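Local coordinates for YcgJ protein (Bacillus subtilis, PDB 1XXL), which is probably an S-adenosylmethionine-dependent methyltransferase, though its substrate is not known, at residues 15-20 / 119-124; 26-31 / 89-94; 35-40 / 69-74. All blocks are in the same frame, centred on the assembly; numbering follows the deposited sequence.

Contacts 1 and 3 lay helices on the sheet of a Rossmann-like methyltransferase domain, and contact 2 pairs two of its strands. Contact 1 lays the end of helix 7-17 on strand 118-125, contact 2 pairs the adjacent strand 88-94 with strand 24-28, and contact 3 packs helix 34-39 against strand 71-75. Contacts 1 and 2 have centres about 9 Å apart and share backbone bonding, L121 N lying 2.8 Å from I91 O. Contacts 2 and 3, centres about 10 Å apart, meet where R94 NE lies 3.1 Å from T35 OG1. Contact 2 holds G29 and R94 of the S-adenosylmethionine site; between contacts 1 and 3, A17 CB lies 3.6 Å from F39 CE2.

Contact 1: residues 15-20 / 119-124; sequences KTAECR and RFLLVD
The last turn of helix 7-17 passes over strand 118-125, and the two backbones come nearest at A17 and R119, whose CA atoms are 7.0 Å apart. L121 rises from the strand and touches the helix with both branches: CD1 meets A17 CB at 3.6 Å, while CD2 reaches T16 CG2 at 3.8 Å. T16 CG2 points to the strand because it lies anti to the residue's own N, while the hydroxyl turns back to L12 O. Beyond this apolar patch, R119 runs extended from CG to NE beneath the helix end. Its guanidinium carries E18 CG over one face, 3.7 Å from NH2, with T16 O also above the plane. A17 O lies 3.5 Å from R119 NE, but the angle is too poor for a hydrogen bond; a water at the guanidinium edge bridges them, donating to A17 O at 2.8 Å and accepting from NE at 3.0 Å. NH1 bonds Q233 OE1 on the neighbouring strand 222-236. A leucine in place of R119 would probably leave Q233 OE1 and the bridging water without their donor, and E18 CG without the flat group beneath it. With E18 OE2 still 4.8 Å from R119 NH2, the pair is no close ion pair; the arginine holds on through the water and E18 CG over its face, and the nearby carbonyls T16 O and A17 O are likely to favour its positive charge.

Contact 2: residues 26-31 / 89-94; sequences LDIGAG and DIITCR. With SO4 (sulfate ion), chain C.
D27 and T92 stand side by side on one face of the sheet, their side chains crossing at a slant, and T92 OG1 donates to D27 OD1 at 3.0 Å. The hydroxyl comes from above the carboxylate plane, 40° out of it. D27 CG lies anti to the backbone N (chi1 -177°), which carries OD1 to the hydroxyl. OD1 is also 2.7 Å from a water that accepts from R94 N. On the other face I28 CD1 meets I91 CG2 at 3.6 Å, both packed against V110 of helix 103-113; L26 CB lies more loosely by I91 CG1. The strands run parallel and are joined by backbone hydrogen bonds: L26 N to I90 O, T92 N to L26 O, and I28 N to T92 O at 2.9 Å. R94 bends at chi3 and presents its guanidinium edge to a sulfate, NH1 reaching O3 almost straight (176°) and NH2 reaching O4 at 3.2 Å, while NE is held by T35 OG1. G29 and R94 both bind S-adenosylmethionine, so the neighbouring parallel strands deliver two parts of that site at their C-terminal ends, as in Rossmann-like methyltransferases, where a glycine-rich turn follows the first strand.

Contact 3: residues 35-40 / 69-74; sequences TALAFS and ENVRFQ
The amide of N70 and the ring of F73 are the flat groups that reach residues 35-40. A36 CB approaches the ring obliquely, 3.8 Å from F73 CE2 and nearly as close to CZ, so the methyl group is set neither squarely over a face nor at an edge. The amide uses its own plane: S40 O lies only 9° out of it and accepts from N70 ND2 at 3.0 Å, with an N-H...O angle of 165°. The other amide atom, N70 OD1, rests 3.3 Å from S40 CB. ND2 also makes a weak bond to Q44 O, so the amide ties S40 to the chain leading into strand 45-50.

Between these groups V71 wedges its two methyl groups against the helix. CG1 meets S40 CB at 3.5 Å and lies near A36 O; CG2 sits between the backbone N and the carbonyl carbon of its residue, from where it meets L37 CD2 at 3.8 Å, the two side chains crossing at about a right angle. S40 OG folds back to L37 O at 2.7 Å. That carbonyl receives S40 N as well, both donors coming from the same side of its plane.

C46 of strand 45-50, touched by A36 and V71, and A63 of helix 53-66, touched by L37 and V71, border the contact. Residues 35-39 run nearly antiparallel to strand residues 71-74, at 162°, as is usual for a helix packed on a parallel sheet in the alpha/beta Rossmann-like fold; A36 fits the GxGxxA pattern after the first strand, consistent with that fold.

Contact 1: residues 15-20 / 119-124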
ATOM      1  N   LYS A  15      11.831   8.277   6.924  1.00 16.38           N
ATOM      2  CA  LYS A  15      12.265   8.415   8.322  1.00 16.77           C
ATOM      3  C   LYS A  15      12.563   7.057   9.014  1.00 17.15           C
ATOM      4  O   LYS A  15      13.590   6.868   9.677  1.00 17.49           O
ATOM      5  CB  LYS A  15      11.197   9.185   9.110  1.00 16.84           C
ATOM      6  CG  LYS A  15      11.625   9.547  10.525  1.00 17.51           C
ATOM      7  CD  LYS A  15      10.449  10.002  11.377  1.00 17.67           C
ATOM      8  CE  LYS A  15      10.861  10.108  12.856  1.00 19.56           C
ATOM      9  NZ  LYS A  15       9.679  10.336  13.727  1.00 19.91           N
ATOM     10  N   THR A  16      11.658   6.102   8.843  1.00 16.72           N
ATOM     11  CA  THR A  16      11.753   4.819   9.519  1.00 16.48           C
ATOM     12  C   THR A  16      12.839   3.901   8.924  1.00 16.79           C
ATOM     13  O   THR A  16      13.432   3.070   9.636  1.00 16.12           O
ATOM     14  CB  THR A  16      10.375   4.114   9.472  1.00 16.54           C
ATOM     15  OG1 THR A  16       9.376   4.988  10.030  1.00 13.85           O
ATOM     16  CG2 THR A  16      10.389   2.767  10.248  1.00 16.40           C
ATOM     17  N   ALA A  17      13.121   4.077   7.635  1.00 17.49           N
ATOM     18  CA  ALA A  17      14.034   3.192   6.901  1.00 18.10           C
ATOM     19  C   ALA A  17      15.486   3.264   7.366  1.00 18.71           C
ATOM     20  O   ALA A  17      16.244   2.331   7.104  1.00 18.74           O
ATOM     21  CB  ALA A  17      13.972   3.506   5.423  1.00 18.17           C
ATOM     22  N   GLU A  18      15.872   4.378   7.993  1.00 19.15           N
ATOM     23  CA  GLU A  18      17.245   4.590   8.465  1.00 20.48           C
ATOM     24  C   GLU A  18      18.241   4.373   7.325  1.00 20.41           C
ATOM     25  O   GLU A  18      19.197   3.618   7.465  1.00 19.94           O
ATOM     26  CB  GLU A  18      17.571   3.638   9.620  1.00 21.24           C
ATOM     27  CG  GLU A  18      16.561   3.655  10.762  1.00 24.59           C
ATOM     28  CD  GLU A  18      16.910   4.603  11.899  1.00 28.03           C
ATOM     29  OE1 GLU A  18      17.884   5.378  11.786  1.00 33.09           O
ATOM     30  OE2 GLU A  18      16.204   4.545  12.929  1.00 31.29           O
ATOM     31  N   CYS A  19      17.981   5.026   6.190  1.00 20.89           N
ATOM     32  CA  CYS A  19      18.777   4.834   4.984  1.00 21.89           C
ATOM     33  C   CYS A  19      20.278   5.066   5.188  1.00 22.06           C
ATOM     34  O   CYS A  19      20.685   5.991   5.886  1.00 20.88           O
ATOM     35  CB  CYS A  19      18.299   5.769   3.882  1.00 22.18           C
ATOM     36  SG  CYS A  19      16.613   5.466   3.379  1.00 23.99           S
ATOM     37  N   ARG A  20      21.073   4.200   4.566  1.00 22.65           N
ATOM     38  CA  ARG A  20      22.520   4.364   4.471  1.00 23.45           C
ATOM     39  C   ARG A  20      22.909   4.355   3.002  1.00 22.90           C
ATOM     40  O   ARG A  20      22.246   3.709   2.175  1.00 22.76           O
ATOM     41  CB  ARG A  20      23.240   3.251   5.229  1.00 22.98           C
ATOM     42  CG  ARG A  20      23.150   3.396   6.745  1.00 25.43           C
ATOM     43  CD  ARG A  20      23.473   2.092   7.459  1.00 28.39           C
ATOM     44  NE  ARG A  20      24.864   1.963   7.935  1.00 34.38           N
ATOM     45  CZ  ARG A  20      25.335   2.468   9.087  1.00 36.11           C
ATOM     46  NH1 ARG A  20      24.564   3.185   9.908  1.00 37.47           N
ATOM     47  NH2 ARG A  20      26.602   2.276   9.415  1.00 36.97           N
ATOM     48  N   ARG A 119      14.738  -4.460   6.473  1.00 12.98           N
ATOM     49  CA  ARG A 119      13.449  -3.817   6.794  1.00 13.32           C
ATOM     50  C   ARG A 119      12.423  -3.875   5.666  1.00 12.02           C
ATOM     51  O   ARG A 119      12.702  -3.453   4.551  1.00 11.22           O
ATOM     52  CB  ARG A 119      13.645  -2.329   7.065  1.00 13.27           C
ATOM     53  CG  ARG A 119      14.202  -1.973   8.389  1.00 15.48           C
ATOM     54  CD  ARG A 119      14.584  -0.457   8.430  1.00 17.42           C
ATOM     55  NE  ARG A 119      15.710  -0.281   9.340  1.00 18.83           N
ATOM     56  CZ  ARG A 119      15.599  -0.127  10.655  1.00 20.29           C
ATOM     57  NH1 ARG A 119      14.414  -0.062  11.229  1.00 19.18           N
ATOM     58  NH2 ARG A 119      16.701  -0.005  11.401  1.00 22.38           N
ATOM     59  N   PHE A 120      11.234  -4.360   5.984  1.00 11.53           N
ATOM     60  CA  PHE A 120      10.062  -4.282   5.112  1.00 11.61           C
ATOM     61  C   PHE A 120       9.157  -3.186   5.654  1.00 11.52           C
ATOM     62  O   PHE A 120       8.716  -3.241   6.816  1.00 11.91           O
ATOM     63  CB  PHE A 120       9.308  -5.625   5.106  1.00 11.85           C
ATOM     64  CG  PHE A 120       8.043  -5.639   4.279  1.00 11.84           C
ATOM     65  CD1 PHE A 120       7.958  -4.955   3.067  1.00 10.73           C
ATOM     66  CD2 PHE A 120       6.951  -6.392   4.697  1.00 12.54           C
ATOM     67  CE1 PHE A 120       6.787  -4.988   2.310  1.00 12.43           C
ATOM     68  CE2 PHE A 120       5.798  -6.442   3.946  1.00 13.23           C
ATOM     69  CZ  PHE A 120       5.709  -5.743   2.748  1.00 12.89           C
ATOM     70  N   LEU A 121       8.906  -2.184   4.823  1.00 10.67           N
ATOM     71  CA  LEU A 121       8.105  -1.037   5.197  1.00 10.61           C
ATOM     72  C   LEU A 121       6.820  -1.076   4.398  1.00 10.40           C
ATOM     73  O   LEU A 121       6.817  -0.876   3.176  1.00 10.32           O
ATOM     74  CB  LEU A 121       8.879   0.260   4.953  1.00 10.95           C
ATOM     75  CG  LEU A 121      10.179   0.346   5.748  1.00 12.30           C
ATOM     76  CD1 LEU A 121      11.002   1.490   5.274  1.00 16.42           C
ATOM     77  CD2 LEU A 121       9.934   0.489   7.227  1.00 14.97           C
ATOM     78  N   LEU A 122       5.725  -1.345   5.103  1.00  9.82           N
ATOM     79  CA  LEU A 122       4.448  -1.586   4.485  1.00 10.25           C
ATOM     80  C   LEU A 122       3.467  -0.520   4.919  1.00 10.01           C
ATOM     81  O   LEU A 122       3.189  -0.393   6.111  1.00  9.21           O
ATOM     82  CB  LEU A 122       3.975  -2.978   4.912  1.00  9.72           C
ATOM     83  CG  LEU A 122       2.557  -3.388   4.601  1.00 11.16           C
ATOM     84  CD1 LEU A 122       2.381  -3.533   3.109  1.00 11.58           C
ATOM     85  CD2 LEU A 122       2.214  -4.692   5.333  1.00 12.43           C
ATOM     86  N   VAL A 123       2.972   0.259   3.952  1.00  9.25           N
ATOM     87  CA  VAL A 123       1.888   1.185   4.179  1.00  9.48           C
ATOM     88  C   VAL A 123       0.679   0.719   3.400  1.00  9.69           C
ATOM     89  O   VAL A 123       0.762   0.459   2.199  1.00  9.39           O
ATOM     90  CB  VAL A 123       2.253   2.673   3.761  1.00 10.01           C
ATOM     91  CG1 VAL A 123       1.015   3.579   3.738  1.00  9.73           C
ATOM     92  CG2 VAL A 123       3.257   3.201   4.700  1.00  9.78           C
ATOM     93  N   ASP A 124      -0.442   0.600   4.095  1.00 10.20           N
ATOM     94  CA  ASP A 124      -1.691   0.379   3.423  1.00 10.49           C
ATOM     95  C   ASP A 124      -2.831   0.792   4.327  1.00 10.06           C
ATOM     96  O   ASP A 124      -2.650   1.054   5.502  1.00  9.41           O
ATOM     97  CB  ASP A 124      -1.824  -1.100   2.965  1.00 11.17           C
ATOM     98  CG  ASP A 124      -2.635  -1.249   1.665  1.00 13.03           C
ATOM     99  OD1 ASP A 124      -2.648  -2.379   1.129  1.00 15.11           O
ATOM    100  OD2 ASP A 124      -3.267  -0.258   1.193  1.00 11.29           O
TER
HETATM  101  O   HOH W   1      17.980   0.161   7.421  1.00 21.26           O

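Contact 2: residues 26-31 / 89-94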
ATOM      1  N   LEU A  26      14.133  -2.158  -2.704  1.00 14.05           N
ATOM      2  CA  LEU A  26      13.136  -2.614  -3.633  1.00 14.44           C
ATOM      3  C   LEU A  26      11.798  -1.975  -3.269  1.00 14.83           C
ATOM      4  O   LEU A  26      11.370  -2.022  -2.102  1.00 14.13           O
ATOM      5  CB  LEU A  26      13.035  -4.133  -3.584  1.00 13.95           C
ATOM      6  CG  LEU A  26      11.874  -4.796  -4.310  1.00 13.85           C
ATOM      7  CD1 LEU A  26      11.957  -4.575  -5.792  1.00 14.06           C
ATOM      8  CD2 LEU A  26      11.831  -6.291  -3.995  1.00 13.78           C
ATOM      9  N   ASP A  27      11.140  -1.413  -4.279  1.00 15.96           N
ATOM     10  CA  ASP A  27       9.779  -0.884  -4.158  1.00 16.43           C
ATOM     11  C   ASP A  27       8.796  -1.738  -4.960  1.00 17.02           C
ATOM     12  O   ASP A  27       8.880  -1.831  -6.198  1.00 16.22           O
ATOM     13  CB  ASP A  27       9.702   0.563  -4.649  1.00 17.64           C
ATOM     14  CG  ASP A  27       8.301   1.177  -4.468  1.00 19.70           C
ATOM     15  OD1 ASP A  27       7.598   0.872  -3.451  1.00 27.56           O
ATOM     16  OD2 ASP A  27       7.904   1.974  -5.350  1.00 25.89           O
ATOM     17  N   ILE A  28       7.878  -2.362  -4.235  1.00 16.92           N
ATOM     18  CA  ILE A  28       6.872  -3.226  -4.804  1.00 18.16           C
ATOM     19  C   ILE A  28       5.591  -2.456  -5.085  1.00 17.95           C
ATOM     20  O   ILE A  28       5.015  -1.848  -4.182  1.00 18.97           O
ATOM     21  CB  ILE A  28       6.569  -4.381  -3.861  1.00 18.50           C
ATOM     22  CG1 ILE A  28       7.851  -5.181  -3.637  1.00 18.86           C
ATOM     23  CG2 ILE A  28       5.502  -5.261  -4.468  1.00 19.67           C
ATOM     24  CD1 ILE A  28       7.737  -6.291  -2.654  1.00 20.53           C
ATOM     25  N   GLY A  29       5.135  -2.511  -6.329  1.00 17.79           N
ATOM     26  CA  GLY A  29       4.009  -1.688  -6.801  1.00 18.32           C
ATOM     27  C   GLY A  29       4.451  -0.256  -7.002  1.00 18.68           C
ATOM     28  O   GLY A  29       3.858   0.661  -6.455  1.00 20.04           O
ATOM     29  N   ALA A  30       5.493  -0.051  -7.790  1.00 18.51           N
ATOM     30  CA  ALA A  30       6.166   1.236  -7.845  1.00 19.20           C
ATOM     31  C   ALA A  30       5.368   2.399  -8.475  1.00 19.68           C
ATOM     32  O   ALA A  30       5.751   3.564  -8.311  1.00 20.29           O
ATOM     33  CB  ALA A  30       7.497   1.075  -8.548  1.00 19.11           C
ATOM     34  N   GLY A  31       4.304   2.084  -9.214  1.00 20.38           N
ATOM     35  CA  GLY A  31       3.435   3.103  -9.830  1.00 20.27           C
ATOM     36  C   GLY A  31       4.217   4.028 -10.734  1.00 20.43           C
ATOM     37  O   GLY A  31       5.013   3.564 -11.552  1.00 19.90           O
ATOM     38  N   ASP A  89      18.227  -4.492   1.380  1.00 12.69           N
ATOM     39  CA  ASP A  89      18.331  -3.974   2.727  1.00 13.45           C
ATOM     40  C   ASP A  89      16.978  -3.465   3.185  1.00 12.66           C
ATOM     41  O   ASP A  89      16.620  -3.572   4.347  1.00 12.82           O
ATOM     42  CB  ASP A  89      19.357  -2.820   2.767  1.00 13.70           C
ATOM     43  CG  ASP A  89      20.751  -3.287   2.426  1.00 14.04           C
ATOM     44  OD1 ASP A  89      21.215  -3.082   1.272  1.00 14.87           O
ATOM     45  OD2 ASP A  89      21.353  -3.907   3.313  1.00 14.81           O
ATOM     46  N   ILE A  90      16.257  -2.868   2.255  1.00 12.74           N
ATOM     47  CA  ILE A  90      14.961  -2.279   2.527  1.00 12.39           C
ATOM     48  C   ILE A  90      14.023  -2.651   1.383  1.00 11.96           C
ATOM     49  O   ILE A  90      14.415  -2.625   0.203  1.00 10.93           O
ATOM     50  CB  ILE A  90      15.049  -0.747   2.592  1.00 12.80           C
ATOM     51  CG1 ILE A  90      16.053  -0.299   3.674  1.00 13.76           C
ATOM     52  CG2 ILE A  90      13.665  -0.150   2.827  1.00 13.83           C
ATOM     53  CD1 ILE A  90      16.485   1.157   3.565  1.00 13.98           C
ATOM     54  N   ILE A  91      12.792  -3.005   1.745  1.00 11.31           N
ATOM     55  CA  ILE A  91      11.729  -3.258   0.783  1.00 11.27           C
ATOM     56  C   ILE A  91      10.534  -2.443   1.212  1.00 11.80           C
ATOM     57  O   ILE A  91      10.155  -2.492   2.363  1.00 11.25           O
ATOM     58  CB  ILE A  91      11.333  -4.760   0.695  1.00 10.21           C
ATOM     59  CG1 ILE A  91      12.546  -5.612   0.311  1.00 10.85           C
ATOM     60  CG2 ILE A  91      10.157  -4.936  -0.299  1.00 10.52           C
ATOM     61  CD1 ILE A  91      12.318  -7.093   0.402  1.00 11.33           C
ATOM     62  N   THR A  92       9.965  -1.691   0.275  1.00 13.13           N
ATOM     63  CA  THR A  92       8.858  -0.793   0.533  1.00 14.85           C
ATOM     64  C   THR A  92       7.664  -1.213  -0.297  1.00 14.86           C
ATOM     65  O   THR A  92       7.796  -1.745  -1.401  1.00 15.08           O
ATOM     66  CB  THR A  92       9.193   0.711   0.202  1.00 15.54           C
ATOM     67  OG1 THR A  92       9.525   0.853  -1.189  1.00 19.46           O
ATOM     68  CG2 THR A  92      10.378   1.212   1.028  1.00 16.76           C
ATOM     69  N   CYS A  93       6.491  -0.962   0.248  1.00 14.86           N
ATOM     70  CA  CYS A  93       5.252  -1.316  -0.398  1.00 14.85           C
ATOM     71  C   CYS A  93       4.218  -0.312   0.118  1.00 14.37           C
ATOM     72  O   CYS A  93       3.816  -0.397   1.274  1.00 13.74           O
ATOM     73  CB  CYS A  93       4.885  -2.771  -0.035  1.00 14.92           C
ATOM     74  SG  CYS A  93       3.435  -3.370  -0.872  1.00 17.78           S
ATOM     75  N   ARG A  94       3.844   0.657  -0.721  1.00 14.22           N
ATOM     76  CA  ARG A  94       2.971   1.767  -0.317  1.00 14.39           C
ATOM     77  C   ARG A  94       1.648   1.744  -1.055  1.00 13.57           C
ATOM     78  O   ARG A  94       1.608   1.873  -2.273  1.00 13.76           O
ATOM     79  CB  ARG A  94       3.662   3.110  -0.517  1.00 14.41           C
ATOM     80  CG  ARG A  94       2.876   4.291   0.087  1.00 15.20           C
ATOM     81  CD  ARG A  94       3.709   5.574   0.147  1.00 17.94           C
ATOM     82  NE  ARG A  94       4.091   6.015  -1.200  1.00 20.84           N
ATOM     83  CZ  ARG A  94       3.907   7.230  -1.719  1.00 23.19           C
ATOM     84  NH1 ARG A  94       3.326   8.203  -1.024  1.00 25.44           N
ATOM     85  NH2 ARG A  94       4.314   7.476  -2.953  1.00 23.65           N
TER
HETATM   86  S   SO4 C 402       3.373  11.121  -3.600  1.00 54.40           S
HETATM   87  O1  SO4 C 402       4.822  11.029  -3.503  1.00 53.92           O
HETATM   88  O2  SO4 C 402       3.031  12.344  -4.330  1.00 54.14           O
HETATM   89  O3  SO4 C 402       2.810  11.144  -2.256  1.00 52.59           O
HETATM   90  O4  SO4 C 402       2.809   9.976  -4.325  1.00 54.12           O
HETATM   91  O   HOH W   2       4.911   0.664  -3.329  1.00 22.46           O

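Contact 3: residues 35-40 / 69-74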
ATOM      1  N   THR A  35       7.842   6.744  -4.896  1.00 18.25           N
ATOM      2  CA  THR A  35       8.504   6.169  -3.728  1.00 18.70           C
ATOM      3  C   THR A  35       9.992   5.961  -4.007  1.00 18.40           C
ATOM      4  O   THR A  35      10.840   6.344  -3.202  1.00 17.64           O
ATOM      5  CB  THR A  35       7.848   4.842  -3.237  1.00 18.87           C
ATOM      6  OG1 THR A  35       6.456   5.054  -3.026  1.00 19.21           O
ATOM      7  CG2 THR A  35       8.456   4.375  -1.907  1.00 18.87           C
ATOM      8  N   ALA A  36      10.301   5.378  -5.159  1.00 18.36           N
ATOM      9  CA  ALA A  36      11.693   5.088  -5.522  1.00 18.74           C
ATOM     10  C   ALA A  36      12.507   6.362  -5.668  1.00 18.57           C
ATOM     11  O   ALA A  36      13.646   6.439  -5.187  1.00 18.94           O
ATOM     12  CB  ALA A  36      11.764   4.248  -6.824  1.00 18.53           C
ATOM     13  N   LEU A  37      11.939   7.366  -6.324  1.00 18.87           N
ATOM     14  CA  LEU A  37      12.632   8.661  -6.442  1.00 19.70           C
ATOM     15  C   LEU A  37      12.893   9.336  -5.105  1.00 19.76           C
ATOM     16  O   LEU A  37      13.952   9.931  -4.896  1.00 20.18           O
ATOM     17  CB  LEU A  37      11.850   9.611  -7.326  1.00 20.37           C
ATOM     18  CG  LEU A  37      11.703   9.175  -8.785  1.00 23.07           C
ATOM     19  CD1 LEU A  37      10.977  10.291  -9.518  1.00 26.27           C
ATOM     20  CD2 LEU A  37      13.026   8.930  -9.422  1.00 24.53           C
ATOM     21  N   ALA A  38      11.940   9.233  -4.187  1.00 19.53           N
ATOM     22  CA  ALA A  38      12.122   9.847  -2.868  1.00 19.16           C
ATOM     23  C   ALA A  38      13.256   9.194  -2.068  1.00 18.62           C
ATOM     24  O   ALA A  38      13.948   9.870  -1.321  1.00 17.85           O
ATOM     25  CB  ALA A  38      10.821   9.838  -2.096  1.00 19.28           C
ATOM     26  N   PHE A  39      13.470   7.893  -2.252  1.00 18.23           N
ATOM     27  CA  PHE A  39      14.545   7.199  -1.547  1.00 18.48           C
ATOM     28  C   PHE A  39      15.908   7.458  -2.151  1.00 18.74           C
ATOM     29  O   PHE A  39      16.921   7.344  -1.456  1.00 17.69           O
ATOM     30  CB  PHE A  39      14.288   5.673  -1.501  1.00 18.61           C
ATOM     31  CG  PHE A  39      13.481   5.227  -0.308  1.00 18.23           C
ATOM     32  CD1 PHE A  39      12.092   5.300  -0.325  1.00 18.20           C
ATOM     33  CD2 PHE A  39      14.112   4.753   0.840  1.00 18.78           C
ATOM     34  CE1 PHE A  39      11.333   4.905   0.797  1.00 18.07           C
ATOM     35  CE2 PHE A  39      13.362   4.336   1.952  1.00 17.42           C
ATOM     36  CZ  PHE A  39      11.979   4.422   1.925  1.00 17.62           C
ATOM     37  N   SER A  40      15.925   7.799  -3.441  1.00 19.49           N
ATOM     38  CA  SER A  40      17.153   7.813  -4.250  1.00 20.54           C
ATOM     39  C   SER A  40      18.318   8.702  -3.752  1.00 20.81           C
ATOM     40  O   SER A  40      19.458   8.301  -3.880  1.00 20.21           O
ATOM     41  CB  SER A  40      16.831   8.144  -5.718  1.00 20.99           C
ATOM     42  OG  SER A  40      16.463   9.497  -5.880  1.00 23.53           O
ATOM     43  N   GLU A  69      19.900   8.739 -11.645  1.00 28.52           N
ATOM     44  CA  GLU A  69      20.614   7.666 -12.322  1.00 28.05           C
ATOM     45  C   GLU A  69      20.673   6.350 -11.527  1.00 26.51           C
ATOM     46  O   GLU A  69      21.168   5.341 -12.037  1.00 26.35           O
ATOM     47  CB  GLU A  69      22.048   8.127 -12.612  1.00 29.48           C
ATOM     48  CG  GLU A  69      22.146   9.507 -13.327  1.00 33.42           C
ATOM     49  CD  GLU A  69      21.951   9.445 -14.848  1.00 38.66           C
ATOM     50  OE1 GLU A  69      21.525   8.375 -15.368  1.00 40.72           O
ATOM     51  OE2 GLU A  69      22.237  10.484 -15.523  1.00 40.96           O
ATOM     52  N   ASN A  70      20.178   6.353 -10.291  1.00 23.80           N
ATOM     53  CA  ASN A  70      20.301   5.194  -9.413  1.00 22.50           C
ATOM     54  C   ASN A  70      18.947   4.505  -9.096  1.00 21.49           C
ATOM     55  O   ASN A  70      18.831   3.794  -8.095  1.00 20.43           O
ATOM     56  CB  ASN A  70      21.053   5.591  -8.126  1.00 21.29           C
ATOM     57  CG  ASN A  70      20.236   6.501  -7.212  1.00 19.24           C
ATOM     58  OD1 ASN A  70      19.379   7.270  -7.671  1.00 19.67           O
ATOM     59  ND2 ASN A  70      20.495   6.411  -5.908  1.00 15.29           N
ATOM     60  N   VAL A  71      17.948   4.717  -9.953  1.00 20.33           N
ATOM     61  CA  VAL A  71      16.653   4.083  -9.812  1.00 20.97           C
ATOM     62  C   VAL A  71      16.349   3.360 -11.120  1.00 20.81           C
ATOM     63  O   VAL A  71      16.601   3.904 -12.188  1.00 21.08           O
ATOM     64  CB  VAL A  71      15.498   5.099  -9.444  1.00 20.70           C
ATOM     65  CG1 VAL A  71      15.840   5.900  -8.220  1.00 20.17           C
ATOM     66  CG2 VAL A  71      15.187   6.038 -10.608  1.00 23.02           C
ATOM     67  N   ARG A  72      15.851   2.132 -11.046  1.00 19.80           N
ATOM     68  CA  ARG A  72      15.449   1.389 -12.245  1.00 20.69           C
ATOM     69  C   ARG A  72      14.074   0.764 -11.999  1.00 18.85           C
ATOM     70  O   ARG A  72      13.718   0.470 -10.858  1.00 18.28           O
ATOM     71  CB  ARG A  72      16.505   0.328 -12.622  1.00 20.93           C
ATOM     72  CG  ARG A  72      17.776   0.917 -13.311  1.00 25.87           C
ATOM     73  CD  ARG A  72      18.704  -0.171 -13.944  1.00 28.43           C
ATOM     74  NE  ARG A  72      18.006  -0.949 -15.003  1.00 34.66           N
ATOM     75  CZ  ARG A  72      18.275  -0.938 -16.316  1.00 34.65           C
ATOM     76  NH1 ARG A  72      19.283  -0.234 -16.818  1.00 34.85           N
ATOM     77  NH2 ARG A  72      17.519  -1.669 -17.136  1.00 34.63           N
ATOM     78  N   PHE A  73      13.297   0.604 -13.061  1.00 17.27           N
ATOM     79  CA  PHE A  73      11.955   0.034 -12.975  1.00 16.83           C
ATOM     80  C   PHE A  73      11.853  -1.173 -13.883  1.00 15.79           C
ATOM     81  O   PHE A  73      12.492  -1.253 -14.923  1.00 15.19           O
ATOM     82  CB  PHE A  73      10.886   1.078 -13.294  1.00 15.99           C
ATOM     83  CG  PHE A  73      10.962   2.283 -12.401  1.00 16.28           C
ATOM     84  CD1 PHE A  73      11.706   3.398 -12.782  1.00 16.57           C
ATOM     85  CD2 PHE A  73      10.366   2.272 -11.145  1.00 16.39           C
ATOM     86  CE1 PHE A  73      11.835   4.482 -11.958  1.00 16.37           C
ATOM     87  CE2 PHE A  73      10.485   3.368 -10.293  1.00 15.73           C
ATOM     88  CZ  PHE A  73      11.222   4.469 -10.691  1.00 15.61           C
ATOM     89  N   GLN A  74      11.111  -2.167 -13.437  1.00 15.18           N
ATOM     90  CA  GLN A  74      10.834  -3.302 -14.288  1.00 15.05           C
ATOM     91  C   GLN A  74       9.445  -3.810 -14.024  1.00 14.87           C
ATOM     92  O   GLN A  74       8.838  -3.464 -13.010  1.00 13.44           O
ATOM     93  CB  GLN A  74      11.893  -4.387 -14.123  1.00 14.71           C
ATOM     94  CG  GLN A  74      11.969  -5.067 -12.770  1.00 16.06           C
ATOM     95  CD  GLN A  74      13.103  -6.097 -12.738  1.00 14.98           C
ATOM     96  OE1 GLN A  74      14.281  -5.747 -12.776  1.00 16.40           O
ATOM     97  NE2 GLN A  74      12.745  -7.361 -12.684  1.00 15.39           N
TER